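Local coordinates for protein transferrin (Manduca sexta, PDB 6WB6) that binds a single ferric ion per molecule together with a carbonate anion and transports iron as a secreted, glycosylated insect transferrin, at residues F220-V223 with I224-R227. Residues are numbered along the deposited sequence; the frame is centred on the assembly and turned at random.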
ATOM      1  N   PHE A 220       0.377 -26.581   3.443  1.00 13.77           N
ATOM      2  CA  PHE A 220      -0.876 -25.852   3.333  1.00 16.28           C
ATOM      3  C   PHE A 220      -1.007 -25.342   1.898  1.00 16.10           C
ATOM      4  O   PHE A 220      -0.231 -24.487   1.464  1.00 18.87           O
ATOM      5  CB  PHE A 220      -0.916 -24.709   4.348  1.00 16.21           C
ATOM      6  CG  PHE A 220      -0.762 -25.175   5.780  1.00 17.22           C
ATOM      7  CD1 PHE A 220      -1.822 -25.752   6.446  1.00 15.70           C
ATOM      8  CD2 PHE A 220       0.442 -25.059   6.442  1.00 20.59           C
ATOM      9  CE1 PHE A 220      -1.687 -26.179   7.758  1.00 20.58           C
ATOM     10  CE2 PHE A 220       0.580 -25.495   7.765  1.00 18.09           C
ATOM     11  CZ  PHE A 220      -0.487 -26.060   8.411  1.00 19.80           C
ATOM     12  N   THR A 221      -1.978 -25.867   1.162  1.00 17.80           N
ATOM     13  CA  THR A 221      -2.121 -25.472  -0.217  1.00 12.38           C
ATOM     14  C   THR A 221      -3.596 -25.622  -0.610  1.00 17.85           C
ATOM     15  O   THR A 221      -4.492 -25.579   0.245  1.00 14.66           O
ATOM     16  CB  THR A 221      -1.120 -26.284  -1.049  1.00 18.37           C
ATOM     17  OG1 THR A 221      -1.196 -25.893  -2.406  1.00 18.86           O
ATOM     18  CG2 THR A 221      -1.375 -27.807  -0.895  1.00 21.51           C
ATOM     19  N   LYS A 222      -3.860 -25.749  -1.904  1.00 14.15           N
ATOM     20  CA  LYS A 222      -5.231 -25.883  -2.381  1.00 15.49           C
ATOM     21  C   LYS A 222      -5.350 -27.132  -3.241  1.00 15.24           C
ATOM     22  O   LYS A 222      -4.364 -27.687  -3.720  1.00 18.54           O
ATOM     23  CB  LYS A 222      -5.720 -24.655  -3.160  1.00 14.93           C
ATOM     24  CG  LYS A 222      -5.027 -24.367  -4.467  1.00 16.46           C
ATOM     25  CD  LYS A 222      -5.681 -23.203  -5.200  1.00 16.39           C
ATOM     26  CE  LYS A 222      -4.780 -22.683  -6.299  1.00 18.39           C
ATOM     27  NZ  LYS A 222      -5.164 -21.307  -6.780  1.00 19.62           N
ATOM     28  N   VAL A 223      -6.599 -27.543  -3.443  1.00 20.74           N
ATOM     29  CA  VAL A 223      -6.889 -28.865  -3.980  1.00 24.03           C
ATOM     30  C   VAL A 223      -6.334 -29.001  -5.380  1.00 20.74           C
ATOM     31  O   VAL A 223      -5.731 -30.015  -5.738  1.00 28.09           O
ATOM     32  CB  VAL A 223      -8.406 -29.109  -3.972  1.00 18.53           C
ATOM     33  CG1 VAL A 223      -8.761 -30.350  -4.799  1.00 22.35           C
ATOM     34  CG2 VAL A 223      -8.861 -29.215  -2.563  1.00 20.55           C
ATOM     35  N   ILE A 224      -6.563 -27.986  -6.207  1.00 21.62           N
ATOM     36  CA  ILE A 224      -6.311 -28.140  -7.624  1.00 19.05           C
ATOM     37  C   ILE A 224      -4.832 -28.374  -7.865  1.00 26.00           C
ATOM     38  O   ILE A 224      -4.456 -29.212  -8.699  1.00 20.57           O
ATOM     39  CB  ILE A 224      -6.858 -26.926  -8.399  1.00 23.95           C
ATOM     40  CG1 ILE A 224      -6.710 -27.147  -9.889  1.00 25.62           C
ATOM     41  CG2 ILE A 224      -6.164 -25.629  -7.983  1.00 14.60           C
ATOM     42  CD1 ILE A 224      -7.535 -26.167 -10.741  1.00 25.36           C
ATOM     43  N   PHE A 225      -3.965 -27.668  -7.121  1.00 22.36           N
ATOM     44  CA  PHE A 225      -2.537 -27.944  -7.236  1.00 17.49           C
ATOM     45  C   PHE A 225      -2.171 -29.247  -6.560  1.00 22.08           C
ATOM     46  O   PHE A 225      -1.170 -29.866  -6.935  1.00 24.05           O
ATOM     47  CB  PHE A 225      -1.696 -26.807  -6.654  1.00 21.50           C
ATOM     48  CG  PHE A 225      -1.424 -25.711  -7.637  1.00 23.66           C
ATOM     49  CD1 PHE A 225      -2.319 -24.693  -7.797  1.00 21.70           C
ATOM     50  CD2 PHE A 225      -0.286 -25.719  -8.420  1.00 27.35           C
ATOM     51  CE1 PHE A 225      -2.106 -23.709  -8.699  1.00 18.63           C
ATOM     52  CE2 PHE A 225      -0.061 -24.710  -9.334  1.00 26.22           C
ATOM     53  CZ  PHE A 225      -0.979 -23.713  -9.474  1.00 30.16           C
ATOM     54  N   THR A 226      -2.951 -29.688  -5.576  1.00 18.07           N
ATOM     55  CA  THR A 226      -2.661 -30.985  -4.971  1.00 21.25           C
ATOM     56  C   THR A 226      -3.012 -32.110  -5.943  1.00 21.92           C
ATOM     57  O   THR A 226      -2.224 -33.037  -6.160  1.00 25.59           O
ATOM     58  CB  THR A 226      -3.423 -31.144  -3.663  1.00 19.96           C
ATOM     59  OG1 THR A 226      -3.074 -30.082  -2.760  1.00 21.81           O
ATOM     60  CG2 THR A 226      -3.113 -32.480  -3.012  1.00 21.29           C
ATOM     61  N   ARG A 227      -4.177 -32.016  -6.569  1.00 21.38           N
ATOM     62  CA  ARG A 227      -4.581 -33.032  -7.521  1.00 23.59           C
ATOM     63  C   ARG A 227      -3.633 -33.082  -8.719  1.00 20.02           C
ATOM     64  O   ARG A 227      -3.197 -34.159  -9.121  1.00 24.44           O
ATOM     65  CB  ARG A 227      -6.019 -32.761  -7.938  1.00 18.56           C
ATOM     66  CG  ARG A 227      -6.961 -33.030  -6.816  1.00 23.37           C
ATOM     67  CD  ARG A 227      -8.414 -32.954  -7.242  1.00 27.87           C
ATOM     68  NE  ARG A 227      -8.752 -33.981  -8.213  1.00 31.84           N
ATOM     69  CZ  ARG A 227      -9.031 -35.238  -7.905  1.00 26.13           C
ATOM     70  NH1 ARG A 227      -9.018 -35.633  -6.641  1.00 24.06           N
ATOM     71  NH2 ARG A 227      -9.332 -36.091  -8.876  1.00 27.58           N
TER
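The Phe-225 ring receives Lys-222 at its edge: CE of Lys-222 lies near the ring plane, 3.5 Å from CD1 of Phe-225, while the aromatic ring of Tyr-204 meets the phenylalanine with its plane only slightly inclined. In Lys-222 a chi1 of 66° sets CG between the backbone N and the carbonyl carbon, and the chain runs on extended alongside Ile-224, pointing the same way, with its CE 3.7 Å from CG2 of Ile-224. Where strand 218-222 passes into helix 223-229, Lys-222 occupies the N-cap position, and its carbonyl O accepts twice from Thr-226. The Thr-226 N to Lys-222 O bond (3.1 Å) lies in the carbonyl plane, whereas Thr-226 OG1, 2.9 Å from Lys-222 O, sits above that plane by 51°. OG1 also meets CG2 of Thr-221. One residue further along, Arg-227 N bonds to Val-223 O at 2.7 Å, with a nearly straight N-H...O angle of 168°. Beside it, CD of Arg-227 packs 3.6 Å from CG1 of Val-223, and Arg-227 NE hydrogen-bonds to Pro-233 O. The Lys-222 side chain makes a cation-pi contact with Tyr-204, and its nearest atom is about 5 Å from the ferric ion bound by Tyr-90 and Tyr-204. The arrangement is an N-capped helix start directly after a beta-strand, at the edge of the transferrin iron site.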